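Local coordinates for protein acyl-coenzyme A oxidase 1 (Yarrowia lipolytica, PDB 5Y9D) that catalyses the FAD-dependent oxidation of 2,3-saturated acyl-CoAs to (2E)-enoyl-CoAs, passing electrons to oxygen to give hydrogen peroxide in peroxisomal beta-oxidation, at residues 129-134 against 157-162; 502-507 against 522-527; 527-532 against 565-570. All blocks are in the same frame, centred on the assembly; numbering follows the deposited sequence.

Contact 1 (129-134 against 157-162); sequences SIHNNL and VAVKQF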
ATOM      1  N   SER A 129     -21.349  -3.245  11.525  1.00 28.06           N
ATOM      2  CA  SER A 129     -21.695  -1.982  10.948  1.00 29.33           C
ATOM      3  C   SER A 129     -22.739  -2.125   9.821  1.00 29.03           C
ATOM      4  O   SER A 129     -23.670  -1.345   9.762  1.00 31.81           O
ATOM      5  CB  SER A 129     -20.404  -1.328  10.476  1.00 31.34           C
ATOM      6  OG  SER A 129     -20.644  -0.109   9.859  1.00 37.49           O
ATOM      7  N   ILE A 130     -22.630  -3.147   8.975  1.00 26.50           N
ATOM      8  CA  ILE A 130     -23.594  -3.325   7.892  1.00 26.62           C
ATOM      9  C   ILE A 130     -25.068  -3.406   8.344  1.00 26.57           C
ATOM     10  O   ILE A 130     -25.987  -3.140   7.569  1.00 25.23           O
ATOM     11  CB  ILE A 130     -23.254  -4.541   6.983  1.00 27.71           C
ATOM     12  CG1 ILE A 130     -23.205  -5.842   7.805  1.00 28.48           C
ATOM     13  CG2 ILE A 130     -21.936  -4.317   6.205  1.00 27.86           C
ATOM     14  CD1 ILE A 130     -24.535  -6.558   7.855  1.00 28.92           C
ATOM     15  N   HIS A 131     -25.300  -3.785   9.581  1.00 26.72           N
ATOM     16  CA  HIS A 131     -26.665  -3.864  10.076  1.00 28.58           C
ATOM     17  C   HIS A 131     -27.039  -2.602  10.771  1.00 29.60           C
ATOM     18  O   HIS A 131     -28.018  -1.927  10.440  1.00 31.70           O
ATOM     19  CB  HIS A 131     -26.810  -5.000  11.075  1.00 28.93           C
ATOM     20  CG  HIS A 131     -27.999  -4.856  11.941  1.00 28.85           C
ATOM     21  ND1 HIS A 131     -29.253  -5.252  11.540  1.00 30.64           N
ATOM     22  CD2 HIS A 131     -28.142  -4.345  13.182  1.00 28.64           C
ATOM     23  CE1 HIS A 131     -30.119  -5.001  12.498  1.00 30.00           C
ATOM     24  NE2 HIS A 131     -29.470  -4.452  13.509  1.00 30.31           N
ATOM     25  N   ASN A 132     -26.224  -2.277  11.757  1.00 32.49           N
ATOM     26  CA  ASN A 132     -26.524  -1.230  12.705  1.00 31.18           C
ATOM     27  C   ASN A 132     -26.244   0.152  12.118  1.00 32.77           C
ATOM     28  O   ASN A 132     -26.937   1.075  12.452  1.00 35.12           O
ATOM     29  CB  ASN A 132     -25.764  -1.527  13.981  1.00 32.91           C
ATOM     30  CG  ASN A 132     -25.282  -0.309  14.668  1.00 34.48           C
ATOM     31  OD1 ASN A 132     -24.129   0.068  14.538  1.00 37.29           O
ATOM     32  ND2 ASN A 132     -26.154   0.314  15.414  1.00 37.40           N
ATOM     33  N   ASN A 133     -25.288   0.276  11.200  1.00 33.85           N
ATOM     34  CA  ASN A 133     -25.043   1.544  10.442  1.00 37.40           C
ATOM     35  C   ASN A 133     -25.816   1.556   9.113  1.00 34.48           C
ATOM     36  O   ASN A 133     -26.723   2.346   8.938  1.00 38.50           O
ATOM     37  CB  ASN A 133     -23.508   1.793  10.225  1.00 39.84           C
ATOM     38  CG  ASN A 133     -23.187   2.944   9.243  1.00 46.46           C
ATOM     39  OD1 ASN A 133     -23.662   4.069   9.402  1.00 54.63           O
ATOM     40  ND2 ASN A 133     -22.317   2.670   8.252  1.00 48.34           N
ATOM     41  N   LEU A 134     -25.489   0.660   8.189  1.00 32.51           N
ATOM     42  CA  LEU A 134     -26.058   0.714   6.845  1.00 30.44           C
ATOM     43  C   LEU A 134     -27.513   0.300   6.760  1.00 28.97           C
ATOM     44  O   LEU A 134     -28.314   1.013   6.194  1.00 28.71           O
ATOM     45  CB  LEU A 134     -25.231  -0.129   5.899  1.00 31.56           C
ATOM     46  CG  LEU A 134     -23.817   0.426   5.700  1.00 32.46           C
ATOM     47  CD1 LEU A 134     -23.006  -0.468   4.778  1.00 34.14           C
ATOM     48  CD2 LEU A 134     -23.891   1.830   5.140  1.00 31.66           C
ATOM     49  N   VAL A 157     -33.744  -3.315  15.291  1.00 28.30           N
ATOM     50  CA  VAL A 157     -32.804  -2.607  16.189  1.00 30.82           C
ATOM     51  C   VAL A 157     -32.174  -3.556  17.239  1.00 32.84           C
ATOM     52  O   VAL A 157     -30.945  -3.649  17.329  1.00 35.57           O
ATOM     53  CB  VAL A 157     -33.447  -1.388  16.896  1.00 32.83           C
ATOM     54  CG1 VAL A 157     -32.451  -0.691  17.800  1.00 33.13           C
ATOM     55  CG2 VAL A 157     -33.949  -0.374  15.881  1.00 35.78           C
ATOM     56  N   ALA A 158     -32.989  -4.317  17.970  1.00 31.36           N
ATOM     57  CA  ALA A 158     -32.446  -5.261  18.980  1.00 34.45           C
ATOM     58  C   ALA A 158     -31.555  -6.452  18.462  1.00 31.99           C
ATOM     59  O   ALA A 158     -30.878  -7.112  19.246  1.00 28.91           O
ATOM     60  CB  ALA A 158     -33.595  -5.802  19.828  1.00 34.89           C
ATOM     61  N   VAL A 159     -31.583  -6.712  17.157  1.00 31.60           N
ATOM     62  CA  VAL A 159     -30.940  -7.873  16.537  1.00 30.59           C
ATOM     63  C   VAL A 159     -31.430  -9.189  17.160  1.00 32.57           C
ATOM     64  O   VAL A 159     -30.663 -10.050  17.560  1.00 34.06           O
ATOM     65  CB  VAL A 159     -29.414  -7.719  16.531  1.00 32.32           C
ATOM     66  CG1 VAL A 159     -28.824  -8.566  15.452  1.00 34.43           C
ATOM     67  CG2 VAL A 159     -29.020  -6.299  16.186  1.00 34.19           C
ATOM     68  N   LYS A 160     -32.737  -9.298  17.269  1.00 36.59           N
ATOM     69  CA  LYS A 160     -33.359 -10.495  17.754  1.00 35.46           C
ATOM     70  C   LYS A 160     -34.153 -11.127  16.643  1.00 34.80           C
ATOM     71  O   LYS A 160     -35.132 -10.582  16.177  1.00 35.31           O
ATOM     72  CB  LYS A 160     -34.269 -10.152  18.919  1.00 38.10           C
ATOM     73  CG  LYS A 160     -33.572  -9.415  20.040  1.00 38.35           C
ATOM     74  CD  LYS A 160     -33.987  -9.953  21.391  1.00 39.34           C
ATOM     75  CE  LYS A 160     -33.253  -9.258  22.520  1.00 42.53           C
ATOM     76  NZ  LYS A 160     -32.962 -10.144  23.681  1.00 41.37           N
ATOM     77  N   GLN A 161     -33.707 -12.293  16.222  1.00 35.65           N
ATOM     78  CA  GLN A 161     -34.347 -13.039  15.169  1.00 33.54           C
ATOM     79  C   GLN A 161     -34.234 -12.268  13.878  1.00 31.22           C
ATOM     80  O   GLN A 161     -34.978 -12.492  12.959  1.00 30.97           O
ATOM     81  CB  GLN A 161     -35.802 -13.285  15.514  1.00 35.02           C
ATOM     82  CG  GLN A 161     -35.999 -13.999  16.829  1.00 37.88           C
ATOM     83  CD  GLN A 161     -37.187 -14.919  16.829  1.00 40.24           C
ATOM     84  OE1 GLN A 161     -37.678 -15.314  15.792  1.00 41.98           O
ATOM     85  NE2 GLN A 161     -37.650 -15.266  18.004  1.00 44.19           N
ATOM     86  N   PHE A 162     -33.323 -11.317  13.840  1.00 30.86           N
ATOM     87  CA  PHE A 162     -33.219 -10.415  12.729  1.00 30.93           C
ATOM     88  C   PHE A 162     -31.789  -9.937  12.548  1.00 28.90           C
ATOM     89  O   PHE A 162     -31.222  -9.388  13.461  1.00 26.96           O
ATOM     90  CB  PHE A 162     -34.122  -9.233  13.031  1.00 32.77           C
ATOM     91  CG  PHE A 162     -34.464  -8.415  11.846  1.00 34.17           C
ATOM     92  CD1 PHE A 162     -33.514  -7.619  11.254  1.00 34.03           C
ATOM     93  CD2 PHE A 162     -35.733  -8.428  11.331  1.00 35.07           C
ATOM     94  CE1 PHE A 162     -33.824  -6.859  10.163  1.00 35.62           C
ATOM     95  CE2 PHE A 162     -36.050  -7.661  10.241  1.00 35.33           C
ATOM     96  CZ  PHE A 162     -35.096  -6.879   9.658  1.00 32.47           C
TER
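At the edge of the H131 imidazole, near its plane, lies F162 CD1, 4.5 Å from H131 CE1; with respect to the phenyl ring the approach is oblique. V157 O also lies near the imidazole plane, 4.2 Å from H131 NE2, too long to count as a hydrogen bond. The nearest neighbour is V159 CG2, which comes in obliquely to 3.3 Å from H131 NE2 and 3.7 Å from H131 CD2. Outside the two segments, the ring of Y163 meets the imidazole with its plane turned by about 30°, and F162 in turn stacks with H216.

H131 and V159 extend from opposite directions into this meeting. With CG anti to the backbone N (chi1 160°), the imidazole reaches outward from its helix to the loop. V159 has its CG2 anti to the carbonyl carbon, which turns this methyl to the histidine, and its backbone is in the left-handed helical region.

In the acyl-CoA oxidase fold this joins the N-terminal helical part to the beta part: H131 sits on helix 122-142, while the loop segment 157-162 runs on from helix 145-153 towards strand 166-167. The helix widens here into a pi-type turn, where S129 O accepts from N133 N at 2.7 Å and from L134 N at 3.1 Å. The other ring nitrogen, H131 ND1, accepts the backbone N-H of G164, which ties the ring to the same loop and limits its rotation. The loop also faces the dimer partner: V159 O takes a hydrogen bond from R697 NH1 of the second subunit, and V159 packs on F694 of that subunit. Next to H131, I130 touches the bound FAD.

Contact 2 (502-507 against 522-527); sequences SKISQN and LVEAFR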
ATOM      1  N   SER A 502      -6.845  37.449  -3.246  1.00 46.31           N
ATOM      2  CA  SER A 502      -5.785  37.053  -2.339  1.00 50.25           C
ATOM      3  C   SER A 502      -5.164  38.293  -1.689  1.00 51.27           C
ATOM      4  O   SER A 502      -5.053  39.370  -2.288  1.00 46.34           O
ATOM      5  CB  SER A 502      -4.726  36.135  -2.986  1.00 53.37           C
ATOM      6  OG  SER A 502      -3.699  36.823  -3.666  1.00 54.64           O
ATOM      7  N   LYS A 503      -4.810  38.132  -0.427  1.00 54.08           N
ATOM      8  CA  LYS A 503      -4.181  39.190   0.306  1.00 56.17           C
ATOM      9  C   LYS A 503      -2.676  39.174   0.035  1.00 59.63           C
ATOM     10  O   LYS A 503      -1.973  40.051   0.531  1.00 63.88           O
ATOM     11  CB  LYS A 503      -4.491  39.058   1.795  1.00 54.90           C
ATOM     12  CG  LYS A 503      -5.970  39.202   2.105  1.00 54.33           C
ATOM     13  CD  LYS A 503      -6.206  39.334   3.596  1.00 56.00           C
ATOM     14  CE  LYS A 503      -7.606  39.871   3.894  1.00 56.62           C
ATOM     15  NZ  LYS A 503      -7.707  40.379   5.295  1.00 52.40           N
ATOM     16  N   ILE A 504      -2.186  38.222  -0.774  1.00 55.38           N
ATOM     17  CA  ILE A 504      -0.750  38.158  -1.074  1.00 57.42           C
ATOM     18  C   ILE A 504      -0.424  38.450  -2.546  1.00 57.37           C
ATOM     19  O   ILE A 504      -1.143  38.042  -3.439  1.00 53.52           O
ATOM     20  CB  ILE A 504      -0.091  36.820  -0.587  1.00 58.76           C
ATOM     21  CG1 ILE A 504       0.056  35.768  -1.696  1.00 57.40           C
ATOM     22  CG2 ILE A 504      -0.823  36.234   0.620  1.00 59.80           C
ATOM     23  CD1 ILE A 504       1.451  35.678  -2.296  1.00 58.70           C
ATOM     24  N   SER A 505       0.656  39.198  -2.780  1.00 60.41           N
ATOM     25  CA  SER A 505       1.226  39.363  -4.128  1.00 61.07           C
ATOM     26  C   SER A 505       2.743  39.385  -4.027  1.00 58.33           C
ATOM     27  O   SER A 505       3.301  40.071  -3.170  1.00 54.50           O
ATOM     28  CB  SER A 505       0.721  40.643  -4.819  1.00 60.84           C
ATOM     29  OG  SER A 505       0.974  41.798  -4.041  1.00 51.24           O
ATOM     30  N   GLN A 506       3.386  38.624  -4.908  1.00 60.93           N
ATOM     31  CA  GLN A 506       4.845  38.449  -4.937  1.00 62.27           C
ATOM     32  C   GLN A 506       5.438  39.085  -6.203  1.00 63.16           C
ATOM     33  O   GLN A 506       5.139  38.644  -7.319  1.00 64.89           O
ATOM     34  CB  GLN A 506       5.175  36.943  -4.939  1.00 61.01           C
ATOM     35  CG  GLN A 506       5.661  36.371  -3.611  1.00 60.58           C
ATOM     36  CD  GLN A 506       7.066  36.810  -3.261  1.00 60.22           C
ATOM     37  OE1 GLN A 506       7.386  37.005  -2.095  1.00 60.72           O
ATOM     38  NE2 GLN A 506       7.902  36.996  -4.272  1.00 57.21           N
ATOM     39  N   ASN A 507       6.296  40.087  -6.052  1.00 61.60           N
ATOM     40  CA  ASN A 507       6.983  40.640  -7.222  1.00 67.20           C
ATOM     41  C   ASN A 507       8.285  39.892  -7.572  1.00 65.70           C
ATOM     42  O   ASN A 507       9.123  40.394  -8.321  1.00 60.25           O
ATOM     43  CB  ASN A 507       7.247  42.143  -7.041  1.00 73.21           C
ATOM     44  CG  ASN A 507       7.167  42.920  -8.361  1.00 80.04           C
ATOM     45  OD1 ASN A 507       7.595  42.437  -9.422  1.00 78.92           O
ATOM     46  ND2 ASN A 507       6.609  44.132  -8.301  1.00 80.85           N
ATOM     47  N   LEU A 522       0.062  31.206   5.774  1.00 39.25           N
ATOM     48  CA  LEU A 522       0.009  29.853   5.220  1.00 39.10           C
ATOM     49  C   LEU A 522      -1.411  29.594   4.785  1.00 35.79           C
ATOM     50  O   LEU A 522      -1.657  29.196   3.644  1.00 33.91           O
ATOM     51  CB  LEU A 522       0.486  28.814   6.242  1.00 38.89           C
ATOM     52  CG  LEU A 522       1.959  29.014   6.607  1.00 39.47           C
ATOM     53  CD1 LEU A 522       2.382  28.212   7.823  1.00 37.97           C
ATOM     54  CD2 LEU A 522       2.841  28.726   5.410  1.00 42.36           C
ATOM     55  N   VAL A 523      -2.341  29.896   5.677  1.00 36.82           N
ATOM     56  CA  VAL A 523      -3.764  29.737   5.367  1.00 39.59           C
ATOM     57  C   VAL A 523      -4.089  30.443   4.052  1.00 37.54           C
ATOM     58  O   VAL A 523      -4.532  29.818   3.087  1.00 36.89           O
ATOM     59  CB  VAL A 523      -4.659  30.275   6.502  1.00 39.63           C
ATOM     60  CG1 VAL A 523      -6.112  30.361   6.065  1.00 41.27           C
ATOM     61  CG2 VAL A 523      -4.551  29.382   7.730  1.00 41.49           C
ATOM     62  N   GLU A 524      -3.804  31.736   4.027  1.00 39.00           N
ATOM     63  CA  GLU A 524      -4.047  32.595   2.887  1.00 37.20           C
ATOM     64  C   GLU A 524      -3.329  32.060   1.662  1.00 35.89           C
ATOM     65  O   GLU A 524      -3.857  32.131   0.555  1.00 33.37           O
ATOM     66  CB  GLU A 524      -3.600  34.032   3.211  1.00 40.25           C
ATOM     67  CG  GLU A 524      -3.859  35.054   2.103  1.00 46.01           C
ATOM     68  CD  GLU A 524      -5.319  35.106   1.686  1.00 50.97           C
ATOM     69  OE1 GLU A 524      -6.165  34.854   2.569  1.00 61.07           O
ATOM     70  OE2 GLU A 524      -5.629  35.383   0.496  1.00 52.78           O
ATOM     71  N   ALA A 525      -2.136  31.492   1.847  1.00 34.97           N
ATOM     72  CA  ALA A 525      -1.419  30.932   0.706  1.00 34.27           C
ATOM     73  C   ALA A 525      -2.190  29.761   0.155  1.00 33.61           C
ATOM     74  O   ALA A 525      -2.302  29.581  -1.076  1.00 29.75           O
ATOM     75  CB  ALA A 525      -0.022  30.505   1.086  1.00 36.11           C
ATOM     76  N   PHE A 526      -2.743  28.974   1.069  1.00 34.57           N
ATOM     77  CA  PHE A 526      -3.448  27.773   0.648  1.00 36.14           C
ATOM     78  C   PHE A 526      -4.766  28.108   0.021  1.00 35.48           C
ATOM     79  O   PHE A 526      -5.074  27.573  -1.040  1.00 37.98           O
ATOM     80  CB  PHE A 526      -3.589  26.745   1.780  1.00 38.18           C
ATOM     81  CG  PHE A 526      -2.584  25.664   1.676  1.00 38.37           C
ATOM     82  CD1 PHE A 526      -1.361  25.786   2.290  1.00 40.65           C
ATOM     83  CD2 PHE A 526      -2.817  24.579   0.869  1.00 39.82           C
ATOM     84  CE1 PHE A 526      -0.402  24.816   2.147  1.00 39.21           C
ATOM     85  CE2 PHE A 526      -1.866  23.606   0.716  1.00 40.21           C
ATOM     86  CZ  PHE A 526      -0.653  23.726   1.358  1.00 38.96           C
ATOM     87  N   ARG A 527      -5.522  28.999   0.660  1.00 33.10           N
ATOM     88  CA  ARG A 527      -6.776  29.510   0.097  1.00 33.62           C
ATOM     89  C   ARG A 527      -6.624  30.119  -1.309  1.00 35.65           C
ATOM     90  O   ARG A 527      -7.429  29.864  -2.208  1.00 37.87           O
ATOM     91  CB  ARG A 527      -7.373  30.530   1.040  1.00 34.17           C
ATOM     92  CG  ARG A 527      -7.910  29.888   2.296  1.00 35.55           C
ATOM     93  CD  ARG A 527      -8.397  30.892   3.301  1.00 37.27           C
ATOM     94  NE  ARG A 527      -9.201  30.197   4.296  1.00 41.21           N
ATOM     95  CZ  ARG A 527      -9.662  30.729   5.419  1.00 44.06           C
ATOM     96  NH1 ARG A 527      -9.439  31.999   5.754  1.00 44.03           N
ATOM     97  NH2 ARG A 527     -10.380  29.966   6.209  1.00 49.10           N
TER
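E524 lays the methylene part of its side chain beside I504, with E524 CG 3.6 Å from I504 CG2 as the two side chains slide past each other in opposite directions. Here the loop on its way from helix 467-486 to helix 513-516 is pinned by one carboxylate to the outer side of helix 519-544 in the C-terminal helical part of the acyl-CoA oxidase fold. E524 sends CG out anti to its backbone N (chi1 -178°), and a bend at chi2 (56°) then swings the carboxylate over to S502 and K503.

The single hydrogen bond between the segments runs from K503 N to E524 OE2, 3.0 Å long and nearly straight at the hydrogen. Its N-H arrives from above the carboxylate plane, well tilted out of it. S502 CA packs against the same oxygen, 3.3 Å from E524 OE2. K503 crosses the glutamate at about a right angle, its CB 4.0 Å from E524 CD. Its ammonium makes no salt bridge here: K503 NZ is 6.4 Å from E524 OE1, although the opposite charges probably still attract weakly. R531 NH1, two turns further along the same helix, forms a long, weak ion pair with E524 OE2.

Replacing E524 by an alanine would probably leave K503 N without its carboxylate acceptor and open a gap beside I504 CG2, holding the loop less firmly on the helix. Within the loop itself, a weak hydrogen bond runs from S502 OG to I504 O, 2.8 Å long.

Contact 3 (527-532 against 565-570); sequences RTASRN and ARIHTR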
ATOM      1  N   ARG A 527      -5.522  28.999   0.660  1.00 33.10           N
ATOM      2  CA  ARG A 527      -6.776  29.510   0.097  1.00 33.62           C
ATOM      3  C   ARG A 527      -6.624  30.119  -1.309  1.00 35.65           C
ATOM      4  O   ARG A 527      -7.429  29.864  -2.208  1.00 37.87           O
ATOM      5  CB  ARG A 527      -7.373  30.530   1.040  1.00 34.17           C
ATOM      6  CG  ARG A 527      -7.910  29.888   2.296  1.00 35.55           C
ATOM      7  CD  ARG A 527      -8.397  30.892   3.301  1.00 37.27           C
ATOM      8  NE  ARG A 527      -9.201  30.197   4.296  1.00 41.21           N
ATOM      9  CZ  ARG A 527      -9.662  30.729   5.419  1.00 44.06           C
ATOM     10  NH1 ARG A 527      -9.439  31.999   5.754  1.00 44.03           N
ATOM     11  NH2 ARG A 527     -10.380  29.966   6.209  1.00 49.10           N
ATOM     12  N   THR A 528      -5.568  30.899  -1.488  1.00 35.39           N
ATOM     13  CA  THR A 528      -5.182  31.429  -2.790  1.00 35.29           C
ATOM     14  C   THR A 528      -4.909  30.355  -3.831  1.00 35.07           C
ATOM     15  O   THR A 528      -5.336  30.486  -4.977  1.00 35.31           O
ATOM     16  CB  THR A 528      -3.918  32.304  -2.635  1.00 33.54           C
ATOM     17  OG1 THR A 528      -4.222  33.373  -1.740  1.00 36.30           O
ATOM     18  CG2 THR A 528      -3.475  32.861  -3.948  1.00 32.54           C
ATOM     19  N   ALA A 529      -4.163  29.318  -3.461  1.00 35.69           N
ATOM     20  CA  ALA A 529      -3.906  28.222  -4.407  1.00 36.23           C
ATOM     21  C   ALA A 529      -5.209  27.509  -4.736  1.00 34.16           C
ATOM     22  O   ALA A 529      -5.494  27.226  -5.882  1.00 36.12           O
ATOM     23  CB  ALA A 529      -2.872  27.232  -3.869  1.00 35.18           C
ATOM     24  N   SER A 530      -6.016  27.235  -3.728  1.00 35.76           N
ATOM     25  CA  SER A 530      -7.304  26.578  -3.975  1.00 35.77           C
ATOM     26  C   SER A 530      -8.242  27.458  -4.814  1.00 34.95           C
ATOM     27  O   SER A 530      -8.757  27.014  -5.839  1.00 34.26           O
ATOM     28  CB  SER A 530      -7.988  26.173  -2.672  1.00 34.07           C
ATOM     29  OG  SER A 530      -9.226  25.517  -2.932  1.00 34.34           O
ATOM     30  N   ARG A 531      -8.460  28.693  -4.379  1.00 37.20           N
ATOM     31  CA  ARG A 531      -9.424  29.600  -5.055  1.00 41.95           C
ATOM     32  C   ARG A 531      -9.136  29.751  -6.545  1.00 40.17           C
ATOM     33  O   ARG A 531     -10.039  29.690  -7.381  1.00 43.95           O
ATOM     34  CB  ARG A 531      -9.415  30.976  -4.382  1.00 43.15           C
ATOM     35  CG  ARG A 531      -9.878  32.167  -5.223  1.00 43.63           C
ATOM     36  CD  ARG A 531      -9.294  33.441  -4.630  1.00 43.21           C
ATOM     37  NE  ARG A 531      -9.530  33.434  -3.182  1.00 44.23           N
ATOM     38  CZ  ARG A 531      -8.629  33.661  -2.226  1.00 42.62           C
ATOM     39  NH1 ARG A 531      -7.366  33.982  -2.507  1.00 43.53           N
ATOM     40  NH2 ARG A 531      -9.022  33.606  -0.957  1.00 41.95           N
ATOM     41  N   ASN A 532      -7.868  29.952  -6.858  1.00 39.52           N
ATOM     42  CA  ASN A 532      -7.431  30.140  -8.230  1.00 40.04           C
ATOM     43  C   ASN A 532      -7.669  28.902  -9.107  1.00 40.66           C
ATOM     44  O   ASN A 532      -8.160  29.027 -10.219  1.00 38.47           O
ATOM     45  CB  ASN A 532      -5.944  30.524  -8.259  1.00 40.20           C
ATOM     46  CG  ASN A 532      -5.675  31.933  -7.748  1.00 39.51           C
ATOM     47  OD1 ASN A 532      -6.574  32.666  -7.287  1.00 38.78           O
ATOM     48  ND2 ASN A 532      -4.414  32.317  -7.819  1.00 37.60           N
ATOM     49  N   ALA A 565     -10.439  19.389  -5.539  1.00 31.04           N
ATOM     50  CA  ALA A 565     -10.828  18.656  -4.361  1.00 29.77           C
ATOM     51  C   ALA A 565      -9.624  18.563  -3.490  1.00 28.61           C
ATOM     52  O   ALA A 565      -9.687  18.810  -2.294  1.00 27.72           O
ATOM     53  CB  ALA A 565     -11.310  17.265  -4.732  1.00 31.43           C
ATOM     54  N   ARG A 566      -8.508  18.234  -4.117  1.00 29.55           N
ATOM     55  CA  ARG A 566      -7.294  17.967  -3.387  1.00 31.83           C
ATOM     56  C   ARG A 566      -6.791  19.168  -2.654  1.00 31.14           C
ATOM     57  O   ARG A 566      -6.547  19.037  -1.481  1.00 30.30           O
ATOM     58  CB  ARG A 566      -6.165  17.450  -4.290  1.00 35.80           C
ATOM     59  CG  ARG A 566      -5.134  16.645  -3.500  1.00 37.89           C
ATOM     60  CD  ARG A 566      -3.736  17.026  -3.852  1.00 41.47           C
ATOM     61  NE  ARG A 566      -3.190  16.158  -4.873  1.00 48.27           N
ATOM     62  CZ  ARG A 566      -2.151  16.487  -5.645  1.00 54.89           C
ATOM     63  NH1 ARG A 566      -1.577  17.690  -5.516  1.00 53.47           N
ATOM     64  NH2 ARG A 566      -1.690  15.612  -6.553  1.00 52.91           N
ATOM     65  N   ILE A 567      -6.587  20.304  -3.347  1.00 30.36           N
ATOM     66  CA  ILE A 567      -6.098  21.519  -2.674  1.00 30.38           C
ATOM     67  C   ILE A 567      -7.084  22.049  -1.631  1.00 27.40           C
ATOM     68  O   ILE A 567      -6.681  22.467  -0.572  1.00 25.82           O
ATOM     69  CB  ILE A 567      -5.787  22.713  -3.602  1.00 33.28           C
ATOM     70  CG1 ILE A 567      -5.223  22.286  -4.946  1.00 36.73           C
ATOM     71  CG2 ILE A 567      -4.780  23.648  -2.935  1.00 33.13           C
ATOM     72  CD1 ILE A 567      -3.963  21.458  -4.829  1.00 39.81           C
ATOM     73  N   HIS A 568      -8.370  22.039  -1.931  1.00 27.46           N
ATOM     74  CA  HIS A 568      -9.361  22.679  -1.048  1.00 26.89           C
ATOM     75  C   HIS A 568      -9.530  21.875   0.239  1.00 28.03           C
ATOM     76  O   HIS A 568      -9.659  22.426   1.325  1.00 30.88           O
ATOM     77  CB  HIS A 568     -10.709  22.790  -1.768  1.00 27.59           C
ATOM     78  CG  HIS A 568     -11.875  22.930  -0.841  1.00 28.25           C
ATOM     79  ND1 HIS A 568     -12.191  24.112  -0.217  1.00 27.62           N
ATOM     80  CD2 HIS A 568     -12.769  22.023  -0.396  1.00 29.45           C
ATOM     81  CE1 HIS A 568     -13.248  23.937   0.555  1.00 28.09           C
ATOM     82  NE2 HIS A 568     -13.610  22.677   0.472  1.00 29.94           N
ATOM     83  N   THR A 569      -9.553  20.559   0.092  1.00 27.81           N
ATOM     84  CA  THR A 569      -9.506  19.659   1.219  1.00 27.33           C
ATOM     85  C   THR A 569      -8.267  19.920   2.052  1.00 26.41           C
ATOM     86  O   THR A 569      -8.387  20.088   3.287  1.00 23.16           O
ATOM     87  CB  THR A 569      -9.514  18.172   0.803  1.00 27.21           C
ATOM     88  OG1 THR A 569     -10.720  17.871   0.093  1.00 26.79           O
ATOM     89  CG2 THR A 569      -9.475  17.304   2.024  1.00 28.01           C
ATOM     90  N   ARG A 570      -7.086  19.969   1.415  1.00 24.82           N
ATOM     91  CA  ARG A 570      -5.885  20.176   2.216  1.00 26.33           C
ATOM     92  C   ARG A 570      -5.920  21.526   2.938  1.00 26.77           C
ATOM     93  O   ARG A 570      -5.520  21.608   4.106  1.00 24.77           O
ATOM     94  CB  ARG A 570      -4.599  20.023   1.424  1.00 30.00           C
ATOM     95  CG  ARG A 570      -3.351  20.206   2.290  1.00 31.77           C
ATOM     96  CD  ARG A 570      -3.266  19.138   3.406  1.00 33.94           C
ATOM     97  NE  ARG A 570      -2.009  18.402   3.241  1.00 37.25           N
ATOM     98  CZ  ARG A 570      -1.885  17.178   2.748  1.00 36.46           C
ATOM     99  NH1 ARG A 570      -2.933  16.442   2.430  1.00 34.04           N
ATOM    100  NH2 ARG A 570      -0.673  16.675   2.604  1.00 43.34           N
TER
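S530 points its CB at helix 558-581, where that atom lies 4.1 Å from both I567 CG2 and H568 CA. One bond further, S530 OG sits 3.3 Å from H568 CB and 3.4 Å from H568 CA, a van der Waals contact with the backbone side of the histidine. The hydroxyl reaches this spot because OG is anti to the backbone N (chi1 -179°), and its polar partner is Y497 OH, in the loop after helix 467-486.

Around the serine, two helices of the C-terminal helical bundle pack roughly antiparallel. The axes of segments 527-532 and 565-570 come within 8.6 Å, their directions 149° apart, and the CA atoms of S530 and H568 are only 5.3 Å from each other. The branched I567 fills the other side of the crossing: its CG2 lies 3.9 Å from S530 N and 4.2 Å from A529 CB. I610 of helix 608-613 packs against both A529 and I567. H568 turns its imidazole away from the serine helix, towards M474 and L478 of helix 467-486, and its ND1 is also hydrogen-bonded to Y497 OH.

Across the two segments the contact is van der Waals packing, with the serine hydroxyl against carbons of H568 and the alanine methyl against I567; the buried hydroxyl and imidazole are joined through Y497 OH, which links both helices to the loop.

How the contacts relate
Contacts 2 and 3 are neighbours on helix 519-544, with centres about 12 Å apart and R527 common to both. They touch directly: S502 CB lies 3.4 Å from R531 NH1, and F526 CE2 lies 4.0 Å from R570 CG. One is at the surface, the other buried beneath it between helices. Contact 1 is on the opposite side of the chain's centre, about 50 Å from contact 2 and 40 Å from contact 3, centre to centre. It alone is near the flavin: the H131 side chain is about 10 Å from FAD and about 12 Å from that of E464, the proton acceptor by similarity.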